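Local coordinates for phenazine-1-carboxylate N-methyltransferase (Pseudomonas aeruginosa, PDB 2IP2), which catalyses the S-adenosyl-L-methionine-dependent N-methylation of phenazine-1-carboxylate to 5-methylphenazine-1-carboxylate during biosynthesis of the blue virulence pigment pyocyanin, at residues Y237-I242 / R253-C258; C24-T29 / M98-G103; T274-E279 / R300-V305; D42-L47 / D77-T82; D165-S170 / Q187-A192. All coordinates share one frame; numbering follows the deposited sequence. Where two conformers were deposited one is given.

Contact 1. Residues Y237-I242 / R253-C258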
# COMPACT_ATOMS: atom_id res chain seq x y z
N TYR A 237 -32.74 4.46 -19.55
CA TYR A 237 -32.32 5.66 -18.78
C TYR A 237 -31.15 5.25 -17.89
O TYR A 237 -31.33 4.49 -16.94
CB TYR A 237 -33.46 6.21 -17.91
CG TYR A 237 -34.44 6.95 -18.82
CD1 TYR A 237 -35.27 6.25 -19.71
CD2 TYR A 237 -34.50 8.35 -18.79
CE1 TYR A 237 -36.13 6.97 -20.57
CE2 TYR A 237 -35.36 9.06 -19.64
CZ TYR A 237 -36.17 8.35 -20.52
OH TYR A 237 -37.00 9.07 -21.39
N LEU A 238 -29.98 5.79 -18.21
CA LEU A 238 -28.72 5.43 -17.52
C LEU A 238 -28.49 6.48 -16.47
O LEU A 238 -28.46 7.68 -16.79
CB LEU A 238 -27.61 5.51 -18.56
CG LEU A 238 -27.78 4.58 -19.76
CD1 LEU A 238 -26.96 5.15 -20.93
CD2 LEU A 238 -27.54 3.12 -19.42
N LEU A 239 -28.32 6.03 -15.22
CA LEU A 239 -28.07 6.85 -14.05
C LEU A 239 -26.70 6.42 -13.50
O LEU A 239 -26.64 5.53 -12.67
CB LEU A 239 -29.18 6.60 -12.97
CG LEU A 239 -30.44 7.48 -13.06
CD1 LEU A 239 -31.03 7.51 -14.48
CD2 LEU A 239 -31.53 7.05 -12.02
N SER A 240 -25.63 7.00 -14.04
CA SER A 240 -24.27 6.52 -13.75
C SER A 240 -23.65 7.47 -12.77
O SER A 240 -23.52 8.68 -13.07
CB SER A 240 -23.43 6.44 -15.04
OG SER A 240 -22.05 6.16 -14.80
N ARG A 241 -23.30 6.95 -11.61
CA ARG A 241 -22.67 7.76 -10.58
C ARG A 241 -23.44 9.06 -10.33
O ARG A 241 -22.83 10.11 -10.23
CB ARG A 241 -21.22 8.08 -10.98
CG ARG A 241 -20.36 6.87 -11.11
CD ARG A 241 -18.87 7.22 -10.97
NE ARG A 241 -18.15 7.22 -12.26
CZ ARG A 241 -17.77 6.12 -12.90
NH1 ARG A 241 -18.05 4.91 -12.40
NH2 ARG A 241 -17.10 6.20 -14.06
N ILE A 242 -24.77 8.97 -10.29
CA ILE A 242 -25.59 10.15 -10.12
C ILE A 242 -26.41 10.07 -8.82
O ILE A 242 -26.53 11.04 -8.11
CB ILE A 242 -26.42 10.49 -11.41
CG1 ILE A 242 -26.68 12.00 -11.51
CG2 ILE A 242 -27.69 9.67 -11.48
CD1 ILE A 242 -25.46 12.88 -11.96
N ARG A 253 -37.40 12.71 -6.94
CA ARG A 253 -37.76 13.57 -8.08
C ARG A 253 -37.17 13.00 -9.38
O ARG A 253 -37.87 12.89 -10.38
CB ARG A 253 -37.33 15.03 -7.94
CG ARG A 253 -37.97 15.86 -6.79
CD ARG A 253 -37.80 17.38 -7.02
NE ARG A 253 -38.45 17.81 -8.26
CZ ARG A 253 -39.75 18.12 -8.37
NH1 ARG A 253 -40.54 18.10 -7.30
NH2 ARG A 253 -40.24 18.48 -9.56
N LEU A 254 -35.90 12.60 -9.35
CA LEU A 254 -35.25 12.09 -10.56
C LEU A 254 -35.94 10.80 -11.05
O LEU A 254 -36.30 10.64 -12.23
CB LEU A 254 -33.74 11.82 -10.25
CG LEU A 254 -33.01 11.17 -11.40
CD1 LEU A 254 -32.88 12.18 -12.55
CD2 LEU A 254 -31.62 10.75 -10.88
N LEU A 255 -36.13 9.88 -10.13
CA LEU A 255 -36.72 8.61 -10.46
C LEU A 255 -38.13 8.75 -11.04
O LEU A 255 -38.50 8.01 -11.96
CB LEU A 255 -36.70 7.67 -9.26
CG LEU A 255 -35.29 7.18 -8.85
CD1 LEU A 255 -35.37 6.46 -7.52
CD2 LEU A 255 -34.71 6.30 -9.94
N GLY A 256 -38.90 9.69 -10.48
CA GLY A 256 -40.26 10.01 -10.99
C GLY A 256 -40.22 10.63 -12.37
O GLY A 256 -41.03 10.28 -13.27
N ASN A 257 -39.27 11.55 -12.55
CA ASN A 257 -38.96 12.11 -13.89
C ASN A 257 -38.69 11.03 -14.93
O ASN A 257 -39.29 11.02 -16.02
CB ASN A 257 -37.83 13.14 -13.82
CG ASN A 257 -38.26 14.45 -13.16
OD1 ASN A 257 -39.47 14.71 -12.99
ND2 ASN A 257 -37.29 15.24 -12.74
N CYS A 258 -37.81 10.09 -14.59
CA CYS A 258 -37.57 8.94 -15.45
C CYS A 258 -38.85 8.08 -15.68
O CYS A 258 -39.14 7.73 -16.81
CB CYS A 258 -36.44 8.07 -14.88
SG CYS A 258 -34.84 8.99 -14.85

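Contact 2. Residues C24-T29 / M98-G103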
# COMPACT_ATOMS: atom_id res chain seq x y z
N CYS A 24 6.38 2.18 -5.68
CA CYS A 24 7.17 1.54 -6.75
C CYS A 24 6.42 1.48 -8.09
O CYS A 24 7.00 1.78 -9.14
CB CYS A 24 7.63 0.16 -6.31
SG CYS A 24 8.93 0.24 -5.09
N VAL A 25 5.12 1.17 -8.09
CA VAL A 25 4.37 1.16 -9.38
C VAL A 25 4.21 2.59 -9.89
O VAL A 25 4.32 2.85 -11.11
CB VAL A 25 2.96 0.42 -9.15
CG1 VAL A 25 2.01 0.65 -10.36
CG2 VAL A 25 3.23 -1.03 -8.92
N TYR A 26 4.01 3.53 -8.96
CA TYR A 26 3.89 4.94 -9.38
C TYR A 26 5.19 5.38 -10.10
O TYR A 26 5.17 5.97 -11.18
CB TYR A 26 3.53 5.83 -8.14
CG TYR A 26 3.68 7.32 -8.45
CD1 TYR A 26 2.79 7.98 -9.34
CD2 TYR A 26 4.80 8.02 -7.98
CE1 TYR A 26 2.98 9.36 -9.63
CE2 TYR A 26 4.99 9.36 -8.28
CZ TYR A 26 4.09 10.02 -9.11
OH TYR A 26 4.36 11.34 -9.37
N VAL A 27 6.32 5.03 -9.50
CA VAL A 27 7.57 5.33 -10.08
C VAL A 27 7.76 4.71 -11.45
O VAL A 27 8.18 5.39 -12.40
CB VAL A 27 8.73 4.96 -9.12
CG1 VAL A 27 10.08 5.06 -9.88
CG2 VAL A 27 8.74 5.86 -7.83
N ALA A 28 7.51 3.42 -11.58
CA ALA A 28 7.63 2.77 -12.91
C ALA A 28 6.76 3.50 -13.95
O ALA A 28 7.16 3.64 -15.12
CB ALA A 28 7.17 1.27 -12.81
N THR A 29 5.58 3.95 -13.50
CA THR A 29 4.64 4.69 -14.37
C THR A 29 5.17 6.08 -14.77
O THR A 29 5.22 6.39 -15.96
CB THR A 29 3.19 4.71 -13.77
OG1 THR A 29 2.82 3.36 -13.53
CG2 THR A 29 2.15 5.36 -14.82
N MET A 98 -4.63 7.07 -14.34
CA MET A 98 -5.20 6.84 -12.98
C MET A 98 -4.06 6.64 -11.95
O MET A 98 -4.04 7.30 -10.89
CB MET A 98 -6.15 5.64 -12.97
CG MET A 98 -6.88 5.44 -11.64
SD MET A 98 -7.49 3.77 -11.41
CE MET A 98 -5.88 2.99 -11.17
N VAL A 99 -3.09 5.81 -12.28
CA VAL A 99 -1.91 5.59 -11.38
C VAL A 99 -1.22 6.92 -11.02
O VAL A 99 -0.87 7.18 -9.85
CB VAL A 99 -0.89 4.60 -12.02
CG1 VAL A 99 0.46 4.57 -11.23
CG2 VAL A 99 -1.52 3.16 -12.16
N LEU A 100 -1.01 7.76 -12.03
CA LEU A 100 -0.32 9.05 -11.83
C LEU A 100 -1.12 9.97 -10.92
O LEU A 100 -0.55 10.50 -9.97
CB LEU A 100 0.00 9.74 -13.17
CG LEU A 100 1.04 9.02 -14.07
CD1 LEU A 100 1.11 9.71 -15.46
CD2 LEU A 100 2.42 8.87 -13.34
N PHE A 101 -2.42 10.11 -11.18
CA PHE A 101 -3.28 10.99 -10.36
C PHE A 101 -3.36 10.46 -8.94
O PHE A 101 -3.24 11.18 -7.96
CB PHE A 101 -4.67 11.12 -10.98
CG PHE A 101 -5.45 12.29 -10.44
CD1 PHE A 101 -6.12 12.17 -9.24
CD2 PHE A 101 -5.40 13.52 -11.08
CE1 PHE A 101 -6.84 13.26 -8.69
CE2 PHE A 101 -6.10 14.63 -10.54
CZ PHE A 101 -6.82 14.48 -9.33
N TYR A 102 -3.45 9.15 -8.82
CA TYR A 102 -3.60 8.54 -7.48
C TYR A 102 -2.32 8.68 -6.68
O TYR A 102 -2.35 8.90 -5.45
CB TYR A 102 -3.96 7.10 -7.67
CG TYR A 102 -5.45 6.86 -7.93
CD1 TYR A 102 -6.28 7.82 -8.54
CD2 TYR A 102 -6.01 5.67 -7.56
CE1 TYR A 102 -7.68 7.55 -8.73
CE2 TYR A 102 -7.39 5.40 -7.75
CZ TYR A 102 -8.19 6.32 -8.34
OH TYR A 102 -9.53 6.00 -8.54
N GLY A 103 -1.19 8.62 -7.39
CA GLY A 103 0.14 8.77 -6.77
C GLY A 103 0.61 10.20 -6.54
O GLY A 103 1.67 10.41 -5.97

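Contact 3. Residues T274-E279 / R300-V305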
# COMPACT_ATOMS: atom_id res chain seq x y z
N THR A 274 -21.86 -0.05 -5.00
CA THR A 274 -22.64 -0.15 -3.76
C THR A 274 -21.94 -1.14 -2.82
O THR A 274 -21.23 -2.01 -3.30
CB THR A 274 -24.09 -0.65 -4.01
OG1 THR A 274 -24.03 -1.99 -4.52
CG2 THR A 274 -24.82 0.23 -5.00
N ILE A 275 -22.19 -1.03 -1.52
CA ILE A 275 -21.61 -1.89 -0.51
C ILE A 275 -22.65 -2.97 -0.15
O ILE A 275 -23.78 -2.64 0.20
CB ILE A 275 -21.21 -1.05 0.76
CG1 ILE A 275 -20.41 0.21 0.43
CG2 ILE A 275 -20.52 -1.89 1.78
CD1 ILE A 275 -19.03 -0.03 -0.20
N SER A 276 -22.30 -4.25 -0.31
CA SER A 276 -23.09 -5.34 0.25
C SER A 276 -23.11 -5.17 1.77
O SER A 276 -22.08 -5.30 2.43
CB SER A 276 -22.50 -6.68 -0.18
OG SER A 276 -22.38 -6.75 -1.60
N ALA A 277 -24.28 -4.84 2.32
CA ALA A 277 -24.47 -4.63 3.77
C ALA A 277 -24.07 -5.81 4.68
O ALA A 277 -23.60 -5.59 5.78
CB ALA A 277 -25.90 -4.21 4.07
N SER A 278 -24.23 -7.05 4.21
CA SER A 278 -23.84 -8.20 5.02
C SER A 278 -22.34 -8.44 4.93
O SER A 278 -21.62 -7.99 5.82
CB SER A 278 -24.66 -9.47 4.72
OG SER A 278 -24.74 -9.72 3.32
N GLU A 279 -21.87 -9.11 3.89
CA GLU A 279 -20.42 -9.43 3.82
C GLU A 279 -19.72 -8.63 2.71
O GLU A 279 -19.40 -9.17 1.65
CB GLU A 279 -20.18 -10.93 3.64
CG GLU A 279 -20.29 -11.77 4.92
CD GLU A 279 -19.09 -11.60 5.87
OE1 GLU A 279 -17.95 -11.28 5.39
OE2 GLU A 279 -19.30 -11.83 7.11
N ARG A 300 -23.89 3.97 -1.07
CA ARG A 300 -25.04 3.32 -0.45
C ARG A 300 -24.87 1.82 -0.41
O ARG A 300 -24.13 1.24 -1.17
CB ARG A 300 -26.30 3.63 -1.26
CG ARG A 300 -26.92 5.02 -1.00
CD ARG A 300 -28.29 5.07 -1.64
NE ARG A 300 -29.06 6.26 -1.28
CZ ARG A 300 -28.98 7.41 -1.93
NH1 ARG A 300 -28.13 7.54 -2.96
NH2 ARG A 300 -29.74 8.44 -1.56
N THR A 301 -25.60 1.15 0.47
CA THR A 301 -25.64 -0.29 0.37
C THR A 301 -26.52 -0.61 -0.83
O THR A 301 -27.39 0.20 -1.26
CB THR A 301 -26.25 -0.97 1.62
OG1 THR A 301 -27.59 -0.50 1.79
CG2 THR A 301 -25.39 -0.72 2.89
N THR A 302 -26.29 -1.78 -1.37
CA THR A 302 -27.09 -2.31 -2.47
C THR A 302 -28.57 -2.31 -2.08
O THR A 302 -29.43 -1.88 -2.87
CB THR A 302 -26.67 -3.75 -2.80
OG1 THR A 302 -25.26 -3.77 -3.10
CG2 THR A 302 -27.47 -4.29 -4.00
N GLU A 303 -28.84 -2.82 -0.87
CA GLU A 303 -30.20 -2.81 -0.30
C GLU A 303 -30.82 -1.41 -0.32
O GLU A 303 -31.97 -1.26 -0.73
CB GLU A 303 -30.21 -3.39 1.13
CG GLU A 303 -31.62 -3.40 1.77
CD GLU A 303 -31.82 -4.50 2.87
OE1 GLU A 303 -30.88 -4.69 3.70
OE2 GLU A 303 -32.92 -5.14 2.90
N GLU A 304 -30.09 -0.40 0.15
CA GLU A 304 -30.58 0.97 0.13
C GLU A 304 -30.93 1.37 -1.30
O GLU A 304 -31.91 2.08 -1.51
CB GLU A 304 -29.56 1.94 0.74
CG GLU A 304 -29.32 1.79 2.28
CD GLU A 304 -28.19 2.69 2.88
OE1 GLU A 304 -27.13 2.95 2.25
OE2 GLU A 304 -28.34 3.14 4.04
N VAL A 305 -30.16 0.91 -2.30
CA VAL A 305 -30.45 1.39 -3.66
C VAL A 305 -31.72 0.71 -4.19
O VAL A 305 -32.59 1.33 -4.79
CB VAL A 305 -29.24 1.24 -4.63
CG1 VAL A 305 -29.69 1.53 -6.08
CG2 VAL A 305 -28.05 2.20 -4.17
O HOH W 1 -24.83 -6.51 -2.94
O HOH W 2 -27.10 -4.64 1.16

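Contact 4. Residues D42-L47 / D77-T82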
# COMPACT_ATOMS: atom_id res chain seq x y z
N ASP A 42 15.40 -2.66 -22.74
CA ASP A 42 14.98 -3.81 -21.93
C ASP A 42 16.10 -4.43 -21.08
O ASP A 42 16.00 -5.58 -20.60
CB ASP A 42 14.29 -4.85 -22.78
CG ASP A 42 15.25 -5.56 -23.73
OD1 ASP A 42 16.46 -5.25 -23.69
OD2 ASP A 42 14.79 -6.38 -24.53
N SER A 43 17.12 -3.64 -20.84
CA SER A 43 18.11 -3.99 -19.80
C SER A 43 18.24 -2.89 -18.73
O SER A 43 17.87 -1.73 -18.97
CB SER A 43 19.50 -4.26 -20.41
OG SER A 43 20.07 -3.06 -20.85
N ASP A 44 18.85 -3.22 -17.60
CA ASP A 44 19.07 -2.20 -16.53
C ASP A 44 19.86 -1.03 -17.07
O ASP A 44 19.53 0.10 -16.82
CB ASP A 44 19.79 -2.80 -15.31
CG ASP A 44 19.05 -3.97 -14.69
OD1 ASP A 44 17.81 -3.97 -14.76
OD2 ASP A 44 19.69 -4.89 -14.12
N GLU A 45 20.89 -1.33 -17.86
CA GLU A 45 21.75 -0.30 -18.42
C GLU A 45 21.02 0.65 -19.42
O GLU A 45 21.12 1.88 -19.32
CB GLU A 45 22.96 -1.00 -19.07
CG GLU A 45 23.88 -1.80 -18.06
CD GLU A 45 23.34 -3.22 -17.67
OE1 GLU A 45 22.50 -3.78 -18.43
OE2 GLU A 45 23.75 -3.77 -16.59
N THR A 46 20.32 0.09 -20.39
CA THR A 46 19.61 0.93 -21.36
C THR A 46 18.40 1.64 -20.75
O THR A 46 18.15 2.78 -21.05
CB THR A 46 19.21 0.17 -22.62
OG1 THR A 46 18.35 -0.92 -22.27
CG2 THR A 46 20.51 -0.38 -23.34
N LEU A 47 17.70 0.96 -19.84
CA LEU A 47 16.62 1.65 -19.08
C LEU A 47 17.14 2.85 -18.26
O LEU A 47 16.61 3.94 -18.35
CB LEU A 47 15.93 0.62 -18.20
CG LEU A 47 14.92 -0.27 -18.97
CD1 LEU A 47 14.43 -1.43 -18.06
CD2 LEU A 47 13.76 0.59 -19.50
N ASP A 77 18.48 -11.42 -20.62
CA ASP A 77 17.65 -11.79 -21.76
C ASP A 77 16.70 -10.66 -22.15
O ASP A 77 16.17 -10.62 -23.27
CB ASP A 77 16.84 -13.06 -21.45
CG ASP A 77 17.72 -14.21 -20.95
OD1 ASP A 77 18.83 -14.37 -21.50
OD2 ASP A 77 17.31 -14.92 -19.97
N GLY A 78 16.50 -9.72 -21.22
CA GLY A 78 15.63 -8.59 -21.47
C GLY A 78 14.36 -8.63 -20.64
O GLY A 78 13.79 -9.67 -20.41
N TYR A 79 13.91 -7.52 -20.14
CA TYR A 79 12.62 -7.39 -19.45
C TYR A 79 11.49 -7.39 -20.45
O TYR A 79 11.71 -7.05 -21.61
CB TYR A 79 12.60 -6.06 -18.71
CG TYR A 79 13.53 -6.02 -17.55
CD1 TYR A 79 13.37 -6.91 -16.47
CD2 TYR A 79 14.58 -5.12 -17.53
CE1 TYR A 79 14.27 -6.89 -15.37
CE2 TYR A 79 15.48 -5.07 -16.44
CZ TYR A 79 15.31 -5.93 -15.36
OH TYR A 79 16.20 -5.91 -14.31
N ALA A 80 10.27 -7.68 -20.00
CA ALA A 80 9.13 -7.71 -20.92
C ALA A 80 7.87 -7.36 -20.13
O ALA A 80 7.81 -7.59 -18.91
CB ALA A 80 9.00 -9.17 -21.56
N ASN A 81 6.86 -6.82 -20.81
CA ASN A 81 5.59 -6.56 -20.14
C ASN A 81 4.80 -7.83 -19.78
O ASN A 81 5.03 -8.91 -20.36
CB ASN A 81 4.77 -5.58 -21.01
CG ASN A 81 5.27 -4.15 -20.84
OD1 ASN A 81 5.35 -3.65 -19.71
ND2 ASN A 81 5.66 -3.51 -21.95
N THR A 82 3.88 -7.67 -18.81
CA THR A 82 2.92 -8.70 -18.38
C THR A 82 1.51 -8.10 -18.61
O THR A 82 1.40 -6.89 -18.88
CB THR A 82 3.13 -9.05 -16.90
OG1 THR A 82 3.00 -7.87 -16.08
CG2 THR A 82 4.53 -9.74 -16.67

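Contact 5. Residues D165-S170 / Q187-A192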
# COMPACT_ATOMS: atom_id res chain seq x y z
N ASP A 165 -29.02 -4.77 -24.52
CA ASP A 165 -29.15 -4.68 -25.95
C ASP A 165 -29.54 -3.24 -26.35
O ASP A 165 -30.65 -2.80 -26.09
CB ASP A 165 -30.18 -5.74 -26.43
CG ASP A 165 -30.21 -5.94 -27.97
OD1 ASP A 165 -29.58 -5.18 -28.75
OD2 ASP A 165 -30.91 -6.90 -28.39
N PHE A 166 -28.63 -2.49 -26.96
CA PHE A 166 -28.97 -1.15 -27.44
C PHE A 166 -29.33 -1.14 -28.93
O PHE A 166 -29.62 -0.08 -29.48
CB PHE A 166 -27.83 -0.16 -27.18
CG PHE A 166 -27.67 0.17 -25.74
CD1 PHE A 166 -26.95 -0.69 -24.90
CD2 PHE A 166 -28.19 1.36 -25.22
CE1 PHE A 166 -26.78 -0.39 -23.54
CE2 PHE A 166 -28.02 1.68 -23.86
CZ PHE A 166 -27.31 0.81 -23.02
N ARG A 167 -29.30 -2.31 -29.58
CA ARG A 167 -29.64 -2.36 -31.02
C ARG A 167 -31.07 -1.86 -31.20
O ARG A 167 -32.03 -2.35 -30.56
CB ARG A 167 -29.49 -3.77 -31.62
CG ARG A 167 -28.07 -4.18 -31.97
CD ARG A 167 -27.95 -5.67 -32.34
NE ARG A 167 -28.60 -6.49 -31.30
CZ ARG A 167 -29.10 -7.71 -31.48
NH1 ARG A 167 -29.02 -8.31 -32.67
NH2 ARG A 167 -29.68 -8.33 -30.46
N GLY A 168 -31.19 -0.84 -32.03
CA GLY A 168 -32.50 -0.31 -32.39
C GLY A 168 -33.00 0.65 -31.36
O GLY A 168 -33.91 1.41 -31.65
N ARG A 169 -32.42 0.64 -30.15
CA ARG A 169 -33.02 1.34 -29.03
C ARG A 169 -32.49 2.76 -28.78
O ARG A 169 -31.46 3.16 -29.33
CB ARG A 169 -33.00 0.48 -27.75
CG ARG A 169 -33.85 -0.82 -27.87
CD ARG A 169 -33.42 -1.84 -26.82
NE ARG A 169 -34.02 -3.18 -26.99
CZ ARG A 169 -33.64 -4.09 -27.89
NH1 ARG A 169 -32.66 -3.86 -28.76
NH2 ARG A 169 -34.27 -5.26 -27.95
N SER A 170 -33.21 3.52 -27.98
CA SER A 170 -32.80 4.88 -27.63
C SER A 170 -32.39 4.93 -26.13
O SER A 170 -33.01 4.29 -25.29
CB SER A 170 -33.94 5.89 -27.93
OG SER A 170 -35.08 5.70 -27.11
N GLN A 187 -20.01 3.40 -29.55
CA GLN A 187 -18.91 2.76 -30.24
C GLN A 187 -19.13 1.25 -30.33
O GLN A 187 -18.76 0.63 -31.32
CB GLN A 187 -17.59 3.11 -29.56
CG GLN A 187 -17.30 4.61 -29.63
CD GLN A 187 -15.86 4.93 -29.29
OE1 GLN A 187 -15.25 4.30 -28.42
NE2 GLN A 187 -15.31 5.92 -29.98
N ALA A 188 -19.81 0.67 -29.33
CA ALA A 188 -20.13 -0.76 -29.31
C ALA A 188 -21.31 -1.09 -30.25
O ALA A 188 -21.34 -2.16 -30.89
CB ALA A 188 -20.47 -1.19 -27.91
N GLU A 189 -22.27 -0.18 -30.33
CA GLU A 189 -23.50 -0.43 -31.04
C GLU A 189 -23.78 0.78 -31.92
O GLU A 189 -24.42 1.73 -31.50
CB GLU A 189 -24.63 -0.66 -30.01
CG GLU A 189 -25.69 -1.71 -30.36
CD GLU A 189 -25.10 -3.08 -30.65
OE1 GLU A 189 -25.19 -3.99 -29.78
OE2 GLU A 189 -24.54 -3.23 -31.77
N PRO A 190 -23.29 0.73 -33.18
CA PRO A 190 -23.34 1.89 -34.07
C PRO A 190 -24.78 2.30 -34.40
O PRO A 190 -25.02 3.47 -34.75
CB PRO A 190 -22.60 1.39 -35.31
CG PRO A 190 -22.83 -0.15 -35.28
CD PRO A 190 -22.66 -0.44 -33.82
N SER A 191 -25.73 1.39 -34.23
CA SER A 191 -27.14 1.72 -34.49
C SER A 191 -27.94 2.25 -33.25
O SER A 191 -29.16 2.50 -33.32
CB SER A 191 -27.83 0.49 -35.08
OG SER A 191 -28.54 -0.22 -34.11
N ALA A 192 -27.26 2.40 -32.12
CA ALA A 192 -27.91 2.96 -30.92
C ALA A 192 -28.10 4.45 -31.16
O ALA A 192 -27.31 5.05 -31.90
CB ALA A 192 -27.04 2.74 -29.70
O HOH W 3 -25.92 -3.43 -27.12

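Contact 1. Residues Y237-I242 / R253-C258
Leu239 carries CG beside its backbone N, anti to the carbonyl carbon (chi1 -89°), and Leu254 carries CG anti to the backbone N (chi1 175°); the two side chains thereby reach out of strand and helix and meet tip to tip. Their CD2 atoms lie 3.9 Å apart. The same methyl of Leu239 also rests against Leu255, whose CD2 comes back toward the strand although its CB is turned from it. The other branch of Leu239, CD1, lies 4.1 Å from Cys258 SG. That sulfur touches Tyr237 as well, 4.0 Å from CD2, in an oblique sulfur-aromatic contact. Tyr237 keeps its polar end out of this apolar layer: OH is hydrogen-bonded to Pro231 O and Gly234 N. Strand 237-240 and helix 253-258 run nearly antiparallel, at 161°, as expected in the beta-alpha-beta crossover of a Rossmann-like methyltransferase. Arg241, predicted to bind S-adenosyl-L-methionine, follows directly at the strand's C-terminal end. Strand 236-240 lies in the sheet between strands 170-174 and 267-272, whose Val174 and Val268 extend the apolar layer under Leu254 and Cys258, while Leu238 packs on Leu181 and Ile185 of helix 180-188.

Contact 2. Residues C24-T29 / M98-G103
Tyr26 and Gly103 mark the closest backbone approach of two helices that cross at -121°, their CA atoms 6.0 Å apart. The local axes of 24-29 and 98-102 come within 9.3 Å. Tyr26 holds CG anti to the backbone N (chi1 168°), which lays its ring across the end of the second helix. Gly103 has no side chain, so its backbone can sit against the ring, its CA 3.8 Å from Tyr26 CD1, and Gly103 O stands over the centre of one ring face. The Leu100 and Tyr26 side chains cross at about a right angle, with Leu100 CD2 3.8 Å from Tyr26 CE1. One turn on, Thr29 divides its branches: CG2 packs on Leu100 CD2, and OG1 lies 3.5 Å from Val99 CG1. The hydroxyl donates back to Val25 O at 2.9 Å; with Thr29 N it meets that oxygen from opposite faces of the carbonyl plane. Tyr26 OH is bonded to Glu104 and Arg30. Helix 6-30 belongs to the dimerisation domain, and here it packs both on helix 96-102 and, through Val25 and Ala28, on Leu65 of helix 55-67; Val15 and Ile13 of the second subunit press on Val25 and Met98.

Contact 3. Residues T274-E279 / R300-V305
Ile275 and Thr301 form a single beta bridge, in which Ile275 N donates to Arg300 O at 3.0 Å and Thr302 N to Ile275 O at 3.1 Å. Beside it the Thr274 and Thr302 side chains cross at about a right angle, their OG1 atoms 2.6 Å apart in a short hydrogen bond in which either may donate. Thr274 can do this because OG1 stands between its backbone N and carbonyl carbon (chi1 64°), leaving CG2 to pack on Val305 CG2 at 3.9 Å. Thr301 opens the helix with a capping box: its OG1 accepts from Glu304 N at 3.0 Å, and Glu304 OE1 accepts from Thr301 N. On the outer side Ala277 CB touches Thr301 CG2, and a water accepts from both Ala277 N and Glu303 N. The bridge thus ties the loop after strand 267-272 to the start of helix 302-311. Val305 rests on Ile329 of strand 326-333, while Ile275 packs on helix 282-295 and on Arg63 of the second subunit.

Contact 4. Residues D42-L47 / D77-T82
Tyr79 is gripped at both ends, and its two bonds form the tight side of this contact. Its backbone N donates to Asp42 O at 2.9 Å, in the carbonyl plane and on a lone pair. The same oxygen takes a C-H...O contact from Gly78 CA at 3.2 Å. At the far end of the ring OH donates to the syn lone pair of Asp44 OD1, at 2.6 Å; the oxygen lies in the ring plane, at the edge, although the carboxylate is turned 41° from the ring. Asp44 OD2 is held in turn by His59 ND1, a second-shell bond that probably helps fix the carboxylate's rotation and, if the histidine is charged, would help stabilise the negative form. Leu47 CD1 closes on the ring obliquely, 3.7 Å from Tyr79 CD2.

Strand 78-81 pairs with 71-72 in a small antiparallel hairpin beside helices 33-38, 44-51 and 55-67, consistent with the wing of a winged-helix fold in this helix-turn-helix relative.

Toward solvent the fit slackens. Asp42 places CG between its backbone N and carbonyl carbon (chi1 70°), and the carboxylate lies along Gly78, with CG 3.8 Å from Gly78 CA. Further out, Ser43 OG and Thr46 OG1 share a hydrogen bond of 3.1 Å on the first turn of helix 44-51, where Glu45 and Thr46 are exposed.

Contact 5. Residues D165-S170 / Q187-A192
Phe166 and Ala192 supply the buried apolar part of the contact, their CB atoms 3.9 Å apart, while the Phe166 ring leads on to Ile185 and Pro161. A second van der Waals contact is made nearer the surface, where the methylene chain of Arg167 lies against Glu189; CG to Glu189 CD is 3.4 Å, though Glu189 was modelled in two conformers and this detail is doubtful.

Hydrogen bonding across the segments is slight. Gly168 N donates to Ser191 OG in a long, weak bond of 3.4 Å.

The ionic interactions lie within 165-170. Arg167, bent at chi3 (-50°), curls back to grip Asp165 side-on, NE to OD1 at 3.0 Å and NH2 to OD2 at 2.8 Å. The backbone N of Arg167 also reaches OD1, completing an Asx turn and approaching from the opposite face of the carboxylate to NE. Through these three bonds Asp165 probably helps hold the 165-170 loop in shape.

Two beta turns face each other: type II from Phe166 to Arg169, with Gly168 at positive phi (83°), and type I from Glu189 to Ala192. They stand at the N-terminal ends of strands 170-174 and 193-198, neighbours in the parallel sheet, and helix 180-188 connects the two strands in the opening beta-alpha-beta crossover of the Rossmann-like methyltransferase fold.

Along the chain contact 4 is nested inside the loop closed by contact 2, and contacts 5, 1 and 3 follow in series. Contacts 2 and 4 have centres about 19 Å apart; contact 4 and the 24-29 half of contact 2 belong to the dimerisation domain, and contact 2 meets the second subunit. Contacts 1, 3 and 5 lie in the methyltransferase domain: contact 1 sits about 19 Å from contact 3 and about 20 Å from contact 5, centre to centre, and shares with contact 5 the central sheet and a touch between Leu238 and Phe166. Contacts 1 and 4, about 49 Å between centres, lie on opposite sides of the chain's centre, placing the predicted cofactor residue Arg241 far from the probable wing.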